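PDB 6WTE: B12-binding domain-containing protein from Kitasatospora setae, which binds cobalamin and a [4Fe-4S] cluster and, as the radical SAM methylase TsrM, probably transfers methyl groups by a non-radical route. Local coordinates for residues F274-A279 with P311-E316; Q267-S272 with L305-Q310; E317-L322 with R368-L373; G329-S334 with L373-A378. All blocks are in the same frame, centred on the assembly; numbering follows the deposited sequence. Where two conformers were deposited one is given.

Contact 1 (F274-A279 with P311-E316); sequences FNLSIA and PSPFDE. With EDO (1,2-ethanediol), chain G.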
loop_
_atom_site.group_PDB
_atom_site.type_symbol
_atom_site.label_atom_id
_atom_site.label_comp_id
_atom_site.label_asym_id
_atom_site.label_seq_id
_atom_site.Cartn_x
_atom_site.Cartn_y
_atom_site.Cartn_z
ATOM N N PHE A 274 8.658 9.264 2.359
ATOM C CA PHE A 274 8.821 10.186 3.482
ATOM C C PHE A 274 9.656 11.405 3.101
ATOM O O PHE A 274 9.361 12.519 3.547
ATOM C CB PHE A 274 9.441 9.473 4.688
ATOM C CG PHE A 274 9.648 10.372 5.887
ATOM C CD1 PHE A 274 8.589 11.063 6.447
ATOM C CD2 PHE A 274 10.908 10.524 6.448
ATOM C CE1 PHE A 274 8.775 11.890 7.552
ATOM C CE2 PHE A 274 11.104 11.348 7.548
ATOM C CZ PHE A 274 10.038 12.031 8.101
ATOM N N ASN A 275 10.693 11.230 2.271
ATOM C CA ASN A 275 11.608 12.329 1.977
ATOM C C ASN A 275 11.221 13.142 0.743
ATOM O O ASN A 275 11.948 14.072 0.385
ATOM C CB ASN A 275 13.052 11.810 1.814
ATOM C CG ASN A 275 13.212 10.861 0.633
ATOM O OD1 ASN A 275 12.290 10.120 0.279
ATOM N ND2 ASN A 275 14.393 10.870 0.026
ATOM N N LEU A 276 10.121 12.822 0.071
ATOM C CA LEU A 276 9.576 13.774 -0.884
ATOM C C LEU A 276 8.730 14.778 -0.115
ATOM O O LEU A 276 8.242 14.485 0.977
ATOM C CB LEU A 276 8.775 13.065 -1.977
ATOM C CG LEU A 276 9.607 12.090 -2.822
ATOM C CD1 LEU A 276 8.797 11.547 -3.996
ATOM C CD2 LEU A 276 10.903 12.741 -3.332
ATOM N N SER A 277 8.592 15.980 -0.666
ATOM C CA SER A 277 8.155 17.131 0.122
ATOM C C SER A 277 9.052 17.252 1.359
ATOM O O SER A 277 8.633 17.069 2.504
ATOM C CB SER A 277 6.672 17.011 0.500
ATOM O OG SER A 277 6.112 18.268 0.835
ATOM N N ILE A 278 10.330 17.532 1.090
ATOM C CA ILE A 278 11.377 17.324 2.086
ATOM C C ILE A 278 11.303 18.350 3.208
ATOM O O ILE A 278 11.666 18.049 4.355
ATOM C CB ILE A 278 12.759 17.337 1.399
ATOM C CG1 ILE A 278 13.880 17.083 2.418
ATOM C CG2 ILE A 278 12.983 18.653 0.674
ATOM C CD1 ILE A 278 13.909 15.669 2.983
ATOM N N ALA A 279 10.848 19.569 2.917
ATOM C CA ALA A 279 10.823 20.591 3.958
ATOM C C ALA A 279 9.883 20.193 5.088
ATOM O O ALA A 279 10.194 20.403 6.268
ATOM C CB ALA A 279 10.421 21.942 3.363
ATOM N N PRO A 311 15.748 7.672 -3.344
ATOM C CA PRO A 311 17.177 7.982 -3.182
ATOM C C PRO A 311 17.478 9.460 -3.021
ATOM O O PRO A 311 18.512 9.807 -2.440
ATOM C CB PRO A 311 17.804 7.422 -4.465
ATOM C CG PRO A 311 16.894 6.329 -4.874
ATOM C CD PRO A 311 15.506 6.802 -4.509
ATOM N N SER A 312 16.627 10.342 -3.535
ATOM C CA SER A 312 16.862 11.772 -3.481
ATOM C C SER A 312 15.538 12.463 -3.195
ATOM O O SER A 312 14.500 12.052 -3.734
ATOM C CB SER A 312 17.455 12.294 -4.801
ATOM O OG SER A 312 17.635 13.700 -4.763
ATOM N N PRO A 313 15.531 13.512 -2.356
ATOM C CA PRO A 313 16.684 14.092 -1.665
ATOM C C PRO A 313 16.971 13.401 -0.341
ATOM O O PRO A 313 16.053 13.179 0.452
ATOM C CB PRO A 313 16.253 15.538 -1.435
ATOM C CG PRO A 313 14.755 15.456 -1.273
ATOM C CD PRO A 313 14.288 14.263 -2.086
ATOM N N PHE A 314 18.244 13.076 -0.096
ATOM C CA PHE A 314 18.646 12.437 1.159
ATOM C C PHE A 314 20.046 12.968 1.467
ATOM O O PHE A 314 21.043 12.375 1.052
ATOM C CB PHE A 314 18.636 10.915 1.053
ATOM C CG PHE A 314 18.655 10.205 2.391
ATOM C CD1 PHE A 314 19.815 10.146 3.155
ATOM C CD2 PHE A 314 17.514 9.582 2.872
ATOM C CE1 PHE A 314 19.830 9.490 4.375
ATOM C CE2 PHE A 314 17.519 8.926 4.087
ATOM C CZ PHE A 314 18.672 8.882 4.848
ATOM N N ASP A 315 20.107 14.095 2.178
ATOM C CA ASP A 315 21.384 14.759 2.404
ATOM C C ASP A 315 21.826 14.605 3.857
ATOM O O ASP A 315 21.160 13.966 4.681
ATOM C CB ASP A 315 21.325 16.235 1.975
ATOM C CG ASP A 315 20.292 17.055 2.741
ATOM O OD1 ASP A 315 19.830 16.639 3.820
ATOM O OD2 ASP A 315 19.939 18.147 2.245
ATOM N N GLU A 316 22.982 15.198 4.161
ATOM C CA GLU A 316 23.577 15.031 5.482
ATOM C C GLU A 316 22.672 15.588 6.574
ATOM O O GLU A 316 22.504 14.965 7.631
ATOM C CB GLU A 316 24.951 15.698 5.520
ATOM C CG GLU A 316 25.704 15.491 6.820
ATOM C CD GLU A 316 27.099 16.083 6.772
ATOM O OE1 GLU A 316 27.446 16.693 5.736
ATOM O OE2 GLU A 316 27.846 15.933 7.763
HETATM C C1 EDO G . 11.538 17.222 -2.604
HETATM O O1 EDO G . 10.760 18.039 -1.723
HETATM C C2 EDO G . 10.699 16.893 -3.836
HETATM O O2 EDO G . 9.478 16.254 -3.430
#
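N275 ND2 and the carbonyl of P313 join two loops of the radical SAM core, one leading into helix 278-294 and the other running from strand 304-309 to helix 316-325. The tight part is this polar link and the proline ring beside it. ND2 donates to P313 O over 2.9 Å with an N-H...O angle of 155°, reaching the oxygen from above its carbonyl plane, 60° out of it. The same ND2 also binds Q310 O, and it lies at the edge of the F314 ring. CG of N275 sits between the backbone N and the carbonyl carbon (chi1 63°), which turns the amide toward the second loop. With an alanine here, P313 O and Q310 O would probably both lose the amide donor they share. The P313 ring, which follows a cis peptide bond, is packed closely: its CD lies 3.4 Å from N275 O and 3.9 Å from L276 CD2, and its CG is 3.8 Å from I278 CB, I278 and P313 sliding past each other in opposite directions.

The looser side is that of the partly exposed S277 and I278, where a 1,2-ethanediol, probably from the crystallisation liquor, fits beside the proline: S277 N donates to its O2, and I278 N to its O1 over 2.9 Å.

Contact 2 (Q267-S272 with L305-Q310); sequences QHTTDS and LWVYCQ. With SF4 (iron/sulfur cluster), chain C.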
loop_
_atom_site.group_PDB
_atom_site.type_symbol
_atom_site.label_atom_id
_atom_site.label_comp_id
_atom_site.label_asym_id
_atom_site.label_seq_id
_atom_site.Cartn_x
_atom_site.Cartn_y
_atom_site.Cartn_z
ATOM N N GLN A 267 7.497 2.857 15.060
ATOM C CA GLN A 267 6.495 3.488 14.215
ATOM C C GLN A 267 7.021 3.584 12.796
ATOM O O GLN A 267 8.183 3.934 12.575
ATOM C CB GLN A 267 6.113 4.872 14.749
ATOM C CG GLN A 267 5.613 4.813 16.192
ATOM C CD GLN A 267 5.289 6.173 16.778
ATOM O OE1 GLN A 267 5.235 7.169 16.063
ATOM N NE2 GLN A 267 5.072 6.217 18.093
ATOM N N HIS A 268 6.164 3.241 11.845
ATOM C CA HIS A 268 6.511 3.237 10.432
ATOM C C HIS A 268 5.746 4.359 9.743
ATOM O O HIS A 268 4.523 4.451 9.887
ATOM C CB HIS A 268 6.170 1.877 9.817
ATOM C CG HIS A 268 6.835 1.616 8.503
ATOM N ND1 HIS A 268 6.412 2.193 7.324
ATOM C CD2 HIS A 268 7.897 0.840 8.181
ATOM C CE1 HIS A 268 7.183 1.783 6.334
ATOM N NE2 HIS A 268 8.094 0.963 6.826
ATOM N N THR A 269 6.461 5.221 9.012
ATOM C CA THR A 269 5.782 6.266 8.253
ATOM C C THR A 269 4.946 5.625 7.151
ATOM O O THR A 269 5.365 4.644 6.532
ATOM C CB THR A 269 6.783 7.257 7.641
ATOM O OG1 THR A 269 7.715 6.558 6.807
ATOM C CG2 THR A 269 7.538 7.995 8.728
ATOM N N THR A 270 3.744 6.162 6.925
ATOM C CA THR A 270 2.858 5.627 5.894
ATOM C C THR A 270 2.633 6.609 4.751
ATOM O O THR A 270 1.624 6.517 4.042
ATOM C CB THR A 270 1.518 5.208 6.493
ATOM O OG1 THR A 270 0.865 6.359 7.040
ATOM C CG2 THR A 270 1.734 4.166 7.571
ATOM N N ASP A 271 3.530 7.570 4.589
ATOM C CA ASP A 271 3.554 8.393 3.393
ATOM C C ASP A 271 3.862 7.533 2.174
ATOM O O ASP A 271 4.390 6.424 2.281
ATOM C CB ASP A 271 4.619 9.483 3.528
ATOM C CG ASP A 271 4.425 10.331 4.764
ATOM O OD1 ASP A 271 3.340 10.256 5.376
ATOM O OD2 ASP A 271 5.363 11.059 5.137
ATOM N N SER A 272 3.565 8.077 0.993
ATOM C CA SER A 272 4.061 7.453 -0.227
ATOM C C SER A 272 5.586 7.412 -0.219
ATOM O O SER A 272 6.196 6.364 -0.469
ATOM C CB SER A 272 3.533 8.201 -1.451
ATOM O OG SER A 272 2.139 7.979 -1.610
ATOM N N LEU A 305 11.887 4.939 14.767
ATOM C CA LEU A 305 11.190 5.356 13.555
ATOM C C LEU A 305 11.710 4.582 12.354
ATOM O O LEU A 305 12.925 4.457 12.163
ATOM C CB LEU A 305 11.364 6.858 13.320
ATOM C CG LEU A 305 10.560 7.475 12.177
ATOM C CD1 LEU A 305 9.071 7.333 12.442
ATOM C CD2 LEU A 305 10.947 8.939 12.032
ATOM N N TRP A 306 10.788 4.094 11.531
ATOM C CA TRP A 306 11.119 3.342 10.328
ATOM C C TRP A 306 10.485 4.065 9.153
ATOM O O TRP A 306 9.272 4.288 9.146
ATOM C CB TRP A 306 10.621 1.899 10.436
ATOM C CG TRP A 306 11.164 1.205 11.660
ATOM C CD1 TRP A 306 10.633 1.225 12.920
ATOM C CD2 TRP A 306 12.354 0.414 11.738
ATOM N NE1 TRP A 306 11.422 0.492 13.778
ATOM C CE2 TRP A 306 12.488 -0.011 13.075
ATOM C CE3 TRP A 306 13.327 0.033 10.809
ATOM C CZ2 TRP A 306 13.545 -0.813 13.500
ATOM C CZ3 TRP A 306 14.378 -0.762 11.237
ATOM C CH2 TRP A 306 14.477 -1.178 12.568
ATOM N N VAL A 307 11.303 4.460 8.179
ATOM C CA VAL A 307 10.822 5.311 7.096
ATOM C C VAL A 307 11.093 4.646 5.753
ATOM O O VAL A 307 11.935 3.753 5.623
ATOM C CB VAL A 307 11.451 6.727 7.139
ATOM C CG1 VAL A 307 11.171 7.397 8.483
ATOM C CG2 VAL A 307 12.972 6.679 6.868
ATOM N N TYR A 308 10.333 5.081 4.748
ATOM C CA TYR A 308 10.482 4.637 3.368
ATOM C C TYR A 308 10.776 5.860 2.516
ATOM O O TYR A 308 10.066 6.866 2.611
ATOM C CB TYR A 308 9.221 3.925 2.851
ATOM C CG TYR A 308 9.455 3.250 1.517
ATOM C CD1 TYR A 308 9.310 3.945 0.321
ATOM C CD2 TYR A 308 9.848 1.918 1.456
ATOM C CE1 TYR A 308 9.544 3.331 -0.896
ATOM C CE2 TYR A 308 10.078 1.298 0.249
ATOM C CZ TYR A 308 9.927 2.007 -0.922
ATOM O OH TYR A 308 10.156 1.386 -2.127
ATOM N N CYS A 309 11.814 5.769 1.679
ATOM C CA CYS A 309 12.353 6.933 0.997
ATOM C C CYS A 309 12.668 6.606 -0.452
ATOM O O CYS A 309 12.823 5.444 -0.834
ATOM C CB CYS A 309 13.652 7.443 1.647
ATOM S SG CYS A 309 13.471 8.204 3.257
ATOM N N GLN A 310 12.778 7.654 -1.239
ATOM C CA GLN A 310 13.435 7.608 -2.535
ATOM C C GLN A 310 14.897 7.991 -2.365
ATOM O O GLN A 310 15.286 8.540 -1.327
ATOM C CB GLN A 310 12.743 8.553 -3.518
ATOM C CG GLN A 310 11.380 8.049 -3.977
ATOM C CD GLN A 310 11.488 6.762 -4.763
ATOM O OE1 GLN A 310 12.008 6.750 -5.880
ATOM N NE2 GLN A 310 11.030 5.662 -4.172
HETATM FE FE1 SF4 C . 7.321 7.023 -7.663
HETATM FE FE2 SF4 C . 5.643 8.403 -5.983
HETATM FE FE3 SF4 C . 7.248 6.473 -4.959
HETATM FE FE4 SF4 C . 5.166 5.783 -6.539
HETATM S S1 SF4 C . 5.034 6.773 -4.494
HETATM S S2 SF4 C . 7.286 4.967 -6.659
HETATM S S3 SF4 C . 5.112 7.524 -8.016
HETATM S S4 SF4 C . 7.933 8.408 -5.970
#
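Backbone hydrogen bonds come first in this pairing of Q267-T269 with L305-C309. W306 N donates to Q267 O over 2.8 Å, and T269 N returns the link to W306 O over 3.0 Å. Thus W306 bonds through both its N and its O to the residues flanking H268, the pattern of a parallel pair; the strand axes, 4.8 Å apart at closest approach, run only 19° from parallel. A CA-H...O contact adds to it, with H268 CA 3.2 Å from W306 O.

Polar side-chain contacts centre on H268. Its CG is anti to the backbone N (chi1 -163°), and this lays one face of the imidazole over W306 O, which stands 3.7 Å from the ring plane and is offset toward the rim. ND1 donates to T269 O within its own segment over 2.8 Å, an interaction that helps fix the ring's rotation, although the oxygen lies somewhat out of the ring plane.

Apolar packing occupies both sides of the sheet. H268 CD2 meets W306 CB on one side, the two side chains crossing at about a right angle. T269 CG2 rests against V307 CG1 at 3.7 Å and also approaches L305 CD1.

Beyond the strand ends, S272 CB comes within 3.7 Å of S1 of the iron-sulfur cluster, while S272 OG bonds to E236; T270, D271 and S272 also line the cobalamin pocket. Strand 266-269, helix 278-294 and strand 304-309 form a beta-alpha-beta unit of the radical SAM core, with both cofactors near the C-terminal ends of its strands.

Contact 3 (E317-L322 with R368-L373); sequences EFADLL and RERGIL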
loop_
_atom_site.group_PDB
_atom_site.type_symbol
_atom_site.label_atom_id
_atom_site.label_comp_id
_atom_site.label_asym_id
_atom_site.label_seq_id
_atom_site.Cartn_x
_atom_site.Cartn_y
_atom_site.Cartn_z
ATOM N N GLU A 317 22.079 16.762 6.339
ATOM C CA GLU A 317 21.174 17.336 7.332
ATOM C C GLU A 317 19.990 16.416 7.592
ATOM O O GLU A 317 19.561 16.249 8.739
ATOM C CB GLU A 317 20.685 18.711 6.880
ATOM C CG GLU A 317 19.738 19.369 7.884
ATOM C CD GLU A 317 19.044 20.600 7.339
ATOM O OE1 GLU A 317 18.701 20.623 6.136
ATOM O OE2 GLU A 317 18.844 21.553 8.123
ATOM N N PHE A 318 19.438 15.820 6.533
ATOM C CA PHE A 318 18.329 14.891 6.711
ATOM C C PHE A 318 18.754 13.695 7.549
ATOM O O PHE A 318 18.032 13.281 8.463
ATOM C CB PHE A 318 17.804 14.437 5.346
ATOM C CG PHE A 318 16.499 13.676 5.410
ATOM C CD1 PHE A 318 15.394 14.223 6.036
ATOM C CD2 PHE A 318 16.377 12.426 4.816
ATOM C CE1 PHE A 318 14.187 13.529 6.087
ATOM C CE2 PHE A 318 15.170 11.734 4.853
ATOM C CZ PHE A 318 14.077 12.287 5.497
ATOM N N ALA A 319 19.945 13.150 7.278
ATOM C CA ALA A 319 20.403 11.984 8.018
ATOM C C ALA A 319 20.669 12.325 9.479
ATOM O O ALA A 319 20.353 11.527 10.368
ATOM C CB ALA A 319 21.652 11.397 7.361
ATOM N N ASP A 320 21.235 13.508 9.749
ATOM C CA ASP A 320 21.426 13.933 11.136
ATOM C C ASP A 320 20.092 14.092 11.853
ATOM O O ASP A 320 19.964 13.743 13.032
ATOM C CB ASP A 320 22.206 15.246 11.193
ATOM C CG ASP A 320 23.668 15.079 10.826
ATOM O OD1 ASP A 320 24.194 13.951 10.924
ATOM O OD2 ASP A 320 24.292 16.087 10.452
ATOM N N LEU A 321 19.084 14.623 11.156
ATOM C CA LEU A 321 17.771 14.785 11.771
ATOM C C LEU A 321 17.115 13.435 12.032
ATOM O O LEU A 321 16.542 13.217 13.105
ATOM C CB LEU A 321 16.888 15.655 10.880
ATOM C CG LEU A 321 17.159 17.158 10.939
ATOM C CD1 LEU A 321 16.357 17.878 9.868
ATOM C CD2 LEU A 321 16.822 17.708 12.323
ATOM N N LEU A 322 17.203 12.511 11.073
ATOM C CA LEU A 322 16.688 11.163 11.298
ATOM C C LEU A 322 17.345 10.521 12.514
ATOM O O LEU A 322 16.663 9.945 13.370
ATOM C CB LEU A 322 16.914 10.306 10.056
ATOM C CG LEU A 322 16.029 10.589 8.845
ATOM C CD1 LEU A 322 16.596 9.834 7.658
ATOM C CD2 LEU A 322 14.585 10.162 9.118
ATOM N N ARG A 368 24.811 4.391 7.357
ATOM C CA ARG A 368 25.855 3.588 7.990
ATOM C C ARG A 368 26.634 4.407 9.010
ATOM O O ARG A 368 26.885 3.949 10.131
ATOM C CB ARG A 368 26.803 3.018 6.933
ATOM C CG ARG A 368 27.933 2.187 7.530
ATOM C CD ARG A 368 28.960 1.760 6.492
ATOM N NE ARG A 368 29.794 2.869 6.035
ATOM C CZ ARG A 368 29.888 3.265 4.771
ATOM N NH1 ARG A 368 30.673 4.284 4.452
ATOM N NH2 ARG A 368 29.204 2.638 3.823
ATOM N N GLU A 369 27.026 5.628 8.636
ATOM C CA GLU A 369 27.756 6.503 9.547
ATOM C C GLU A 369 26.992 6.780 10.835
ATOM O O GLU A 369 27.612 7.098 11.856
ATOM C CB GLU A 369 28.071 7.825 8.853
ATOM C CG GLU A 369 29.027 7.703 7.679
ATOM C CD GLU A 369 29.172 9.009 6.933
ATOM O OE1 GLU A 369 28.334 9.913 7.153
ATOM O OE2 GLU A 369 30.119 9.133 6.129
ATOM N N ARG A 370 25.665 6.673 10.816
ATOM C CA ARG A 370 24.846 7.008 11.971
ATOM C C ARG A 370 24.182 5.795 12.603
ATOM O O ARG A 370 23.311 5.960 13.460
ATOM C CB ARG A 370 23.787 8.041 11.581
ATOM C CG ARG A 370 24.385 9.398 11.251
ATOM C CD ARG A 370 23.544 10.208 10.266
ATOM N NE ARG A 370 24.241 11.451 9.946
ATOM C CZ ARG A 370 25.284 11.521 9.123
ATOM N NH1 ARG A 370 25.730 10.424 8.529
ATOM N NH2 ARG A 370 25.886 12.683 8.900
ATOM N N GLY A 371 24.580 4.585 12.222
ATOM C CA GLY A 371 23.994 3.412 12.839
ATOM C C GLY A 371 22.544 3.193 12.476
ATOM O O GLY A 371 21.796 2.598 13.258
ATOM N N ILE A 372 22.127 3.676 11.313
ATOM C CA ILE A 372 20.772 3.487 10.808
ATOM C C ILE A 372 20.805 2.353 9.799
ATOM O O ILE A 372 21.601 2.380 8.850
ATOM C CB ILE A 372 20.240 4.779 10.173
ATOM C CG1 ILE A 372 20.091 5.859 11.239
ATOM C CG2 ILE A 372 18.914 4.534 9.431
ATOM C CD1 ILE A 372 19.808 7.218 10.646
ATOM N N LEU A 373 19.943 1.361 10.000
ATOM C CA LEU A 373 19.868 0.215 9.110
ATOM C C LEU A 373 19.243 0.626 7.777
ATOM O O LEU A 373 18.509 1.617 7.677
ATOM C CB LEU A 373 19.050 -0.910 9.754
ATOM C CG LEU A 373 19.431 -1.277 11.197
ATOM C CD1 LEU A 373 18.444 -2.266 11.789
ATOM C CD2 LEU A 373 20.824 -1.848 11.240
#
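A salt bridge above a small apolar patch joins helix 316-325 to the C-terminal end of helix 357-369, on the helical layer of the radical SAM core and away from the cofactor sites. R370 grips D320 side-on, with two nitrogens converging on one oxygen: NE lies 2.7 Å from D320 OD1 and NH2 lies 2.9 Å from the same atom. OD1 is within 6° of the guanidinium plane, yet both nitrogens reach it from one face of the carboxylate, whose plane is turned 31° from that of the guanidinium. The arginine chain, extended from CG to NE, passes A319, whose CB lies over one guanidinium face, 3.7 Å from NE. At the other edge, R370 NH1 binds E369 OE1 over 3.0 Å, which completes a three-residue salt-bridge network. A leucine in place of R370 would probably leave D320 OD1 without both of these donors and free that carboxylate to turn, while E369 would keep its link to R365.

Beneath the charges, I372 CD1 meets L322 CB at 4.3 Å. G371, with positive phi, is the C-prime residue of a Schellman motif ending helix 357-369. The chain then enters strand 373-380, while I372 packs against C327 and V330 of strand 327-335 and L322 reaches L285 of helix 278-294.

Contact 4 (G329-S334 with L373-A378); sequences GVNVGS and LTMVEA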
loop_
_atom_site.group_PDB
_atom_site.type_symbol
_atom_site.label_atom_id
_atom_site.label_comp_id
_atom_site.label_asym_id
_atom_site.label_seq_id
_atom_site.Cartn_x
_atom_site.Cartn_y
_atom_site.Cartn_z
ATOM N N GLY A 329 15.773 2.713 10.850
ATOM C CA GLY A 329 15.917 2.091 9.548
ATOM C C GLY A 329 15.335 2.935 8.442
ATOM O O GLY A 329 14.332 3.635 8.629
ATOM N N VAL A 330 15.966 2.854 7.271
ATOM C CA VAL A 330 15.495 3.495 6.048
ATOM C C VAL A 330 15.370 2.426 4.974
ATOM O O VAL A 330 16.317 1.671 4.724
ATOM C CB VAL A 330 16.442 4.620 5.583
ATOM C CG1 VAL A 330 16.018 5.158 4.210
ATOM C CG2 VAL A 330 16.480 5.744 6.613
ATOM N N ASN A 331 14.201 2.361 4.355
ATOM C CA ASN A 331 13.944 1.519 3.198
ATOM C C ASN A 331 13.880 2.439 1.986
ATOM O O ASN A 331 13.140 3.428 2.003
ATOM C CB ASN A 331 12.630 0.748 3.382
ATOM C CG ASN A 331 12.494 -0.428 2.431
ATOM O OD1 ASN A 331 13.154 -0.492 1.397
ATOM N ND2 ASN A 331 11.628 -1.366 2.781
ATOM N N VAL A 332 14.684 2.154 0.961
ATOM C CA VAL A 332 14.790 3.032 -0.201
ATOM C C VAL A 332 14.394 2.275 -1.466
ATOM O O VAL A 332 14.904 1.178 -1.735
ATOM C CB VAL A 332 16.199 3.640 -0.345
ATOM C CG1 VAL A 332 17.263 2.556 -0.446
ATOM C CG2 VAL A 332 16.228 4.548 -1.575
ATOM N N GLY A 333 13.485 2.868 -2.241
ATOM C CA GLY A 333 13.081 2.317 -3.526
ATOM C C GLY A 333 14.002 2.741 -4.656
ATOM O O GLY A 333 13.598 3.467 -5.570
ATOM N N SER A 334 15.258 2.302 -4.589
ATOM C CA SER A 334 16.212 2.628 -5.644
ATOM C C SER A 334 15.801 1.996 -6.970
ATOM O O SER A 334 15.976 2.600 -8.035
ATOM C CB SER A 334 17.612 2.172 -5.232
ATOM O OG SER A 334 17.953 2.679 -3.948
ATOM N N LEU A 373 19.943 1.361 10.000
ATOM C CA LEU A 373 19.868 0.215 9.110
ATOM C C LEU A 373 19.243 0.626 7.777
ATOM O O LEU A 373 18.509 1.617 7.677
ATOM C CB LEU A 373 19.050 -0.910 9.754
ATOM C CG LEU A 373 19.431 -1.277 11.197
ATOM C CD1 LEU A 373 18.444 -2.266 11.789
ATOM C CD2 LEU A 373 20.824 -1.848 11.240
ATOM N N THR A 374 19.563 -0.138 6.737
ATOM C CA THR A 374 19.134 0.183 5.382
ATOM C C THR A 374 18.592 -1.048 4.679
ATOM O O THR A 374 19.189 -2.128 4.748
ATOM C CB THR A 374 20.293 0.746 4.557
ATOM O OG1 THR A 374 21.428 -0.116 4.700
ATOM C CG2 THR A 374 20.660 2.141 5.031
ATOM N N MET A 375 17.476 -0.875 3.975
ATOM C CA MET A 375 16.984 -1.880 3.047
ATOM C C MET A 375 16.861 -1.248 1.669
ATOM O O MET A 375 16.102 -0.290 1.490
ATOM C CB MET A 375 15.639 -2.445 3.487
ATOM C CG MET A 375 15.100 -3.414 2.476
ATOM S SD MET A 375 14.027 -4.612 3.234
ATOM C CE MET A 375 13.506 -5.526 1.781
ATOM N N VAL A 376 17.607 -1.780 0.704
ATOM C CA VAL A 376 17.589 -1.288 -0.672
ATOM C C VAL A 376 16.781 -2.254 -1.525
ATOM O O VAL A 376 17.043 -3.464 -1.521
ATOM C CB VAL A 376 19.015 -1.126 -1.223
ATOM C CG1 VAL A 376 18.980 -0.671 -2.683
ATOM C CG2 VAL A 376 19.796 -0.140 -0.376
ATOM N N GLU A 377 15.824 -1.719 -2.286
ATOM C CA GLU A 377 14.902 -2.517 -3.082
ATOM C C GLU A 377 15.206 -2.369 -4.567
ATOM O O GLU A 377 15.499 -1.268 -5.043
ATOM C CB GLU A 377 13.454 -2.104 -2.821
ATOM C CG GLU A 377 13.079 -2.101 -1.357
ATOM C CD GLU A 377 12.286 -3.321 -0.958
ATOM O OE1 GLU A 377 12.421 -4.373 -1.628
ATOM O OE2 GLU A 377 11.528 -3.225 0.028
ATOM N N ALA A 378 15.153 -3.488 -5.287
ATOM C CA ALA A 378 15.268 -3.514 -6.738
ATOM C C ALA A 378 14.052 -4.205 -7.342
ATOM O O ALA A 378 13.482 -5.124 -6.749
ATOM C CB ALA A 378 16.542 -4.241 -7.178
#
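With CG anti to the backbone N in both N331 (chi1 -163°) and M375 (chi1 176°), the two side chains run side by side in the same direction from neighbouring strands. E377 approaches them differently: its chain bends at chi2 (-102°), which swings the carboxylate back toward the asparagine. N331 ND2 then gives E377 OE2 a weak hydrogen bond of 3.3 Å, with the amide and carboxylate planes turned only slightly from each other. N331 OD1 lies 3.0 Å from M375 O; both are acceptors, so this approach is no bond and is probably mildly unfavourable. The same OD1 also packs against E377 CG.

These residues belong to adjacent parallel strands of the radical SAM core, a fold related to the TIM barrel, and the connection between them includes helix 357-369. V330 N donates to L373 O and M375 N to V330 O; V332 N then donates to M375 O over 2.9 Å, and E377 N to V332 O over 3.1 Å.

On the sheet face bearing V330, V332, T374 and V376, V332 and V376 lie side by side, pointing the same way, with V332 CG1 3.7 Å from V376 CG2. Helix 357-369 covers this face through L363, V364 and C367. Toward the strand ends, G333 centres an inverse gamma turn, and S334 OG, bonded to T360 OG1, rests 3.7 Å from V376 CG1.

In the fold
Contacts 2 and 4 are pairings in one curled sheet, their centres 11 Å apart, and strands 304-309 and 327-335 join them directly: C309 N lies 2.7 Å from N331 O, a probable hydrogen bond. Contact 1 meets the end of contact 2, where F274 N is 2.8 Å from Y308 O, again probably bonded. Contact 3 lies on the helical side; it shares L373 with contact 4, and its F318 packs on N275 and I278 of contact 1. The cofactors mark the other end: L276 of contact 1 has its side chain about 4 Å from the iron-sulfur cluster, S272 of contact 2 about 4 Å from cobalamin, and N331 of contact 4 about 7 Å from cobalamin.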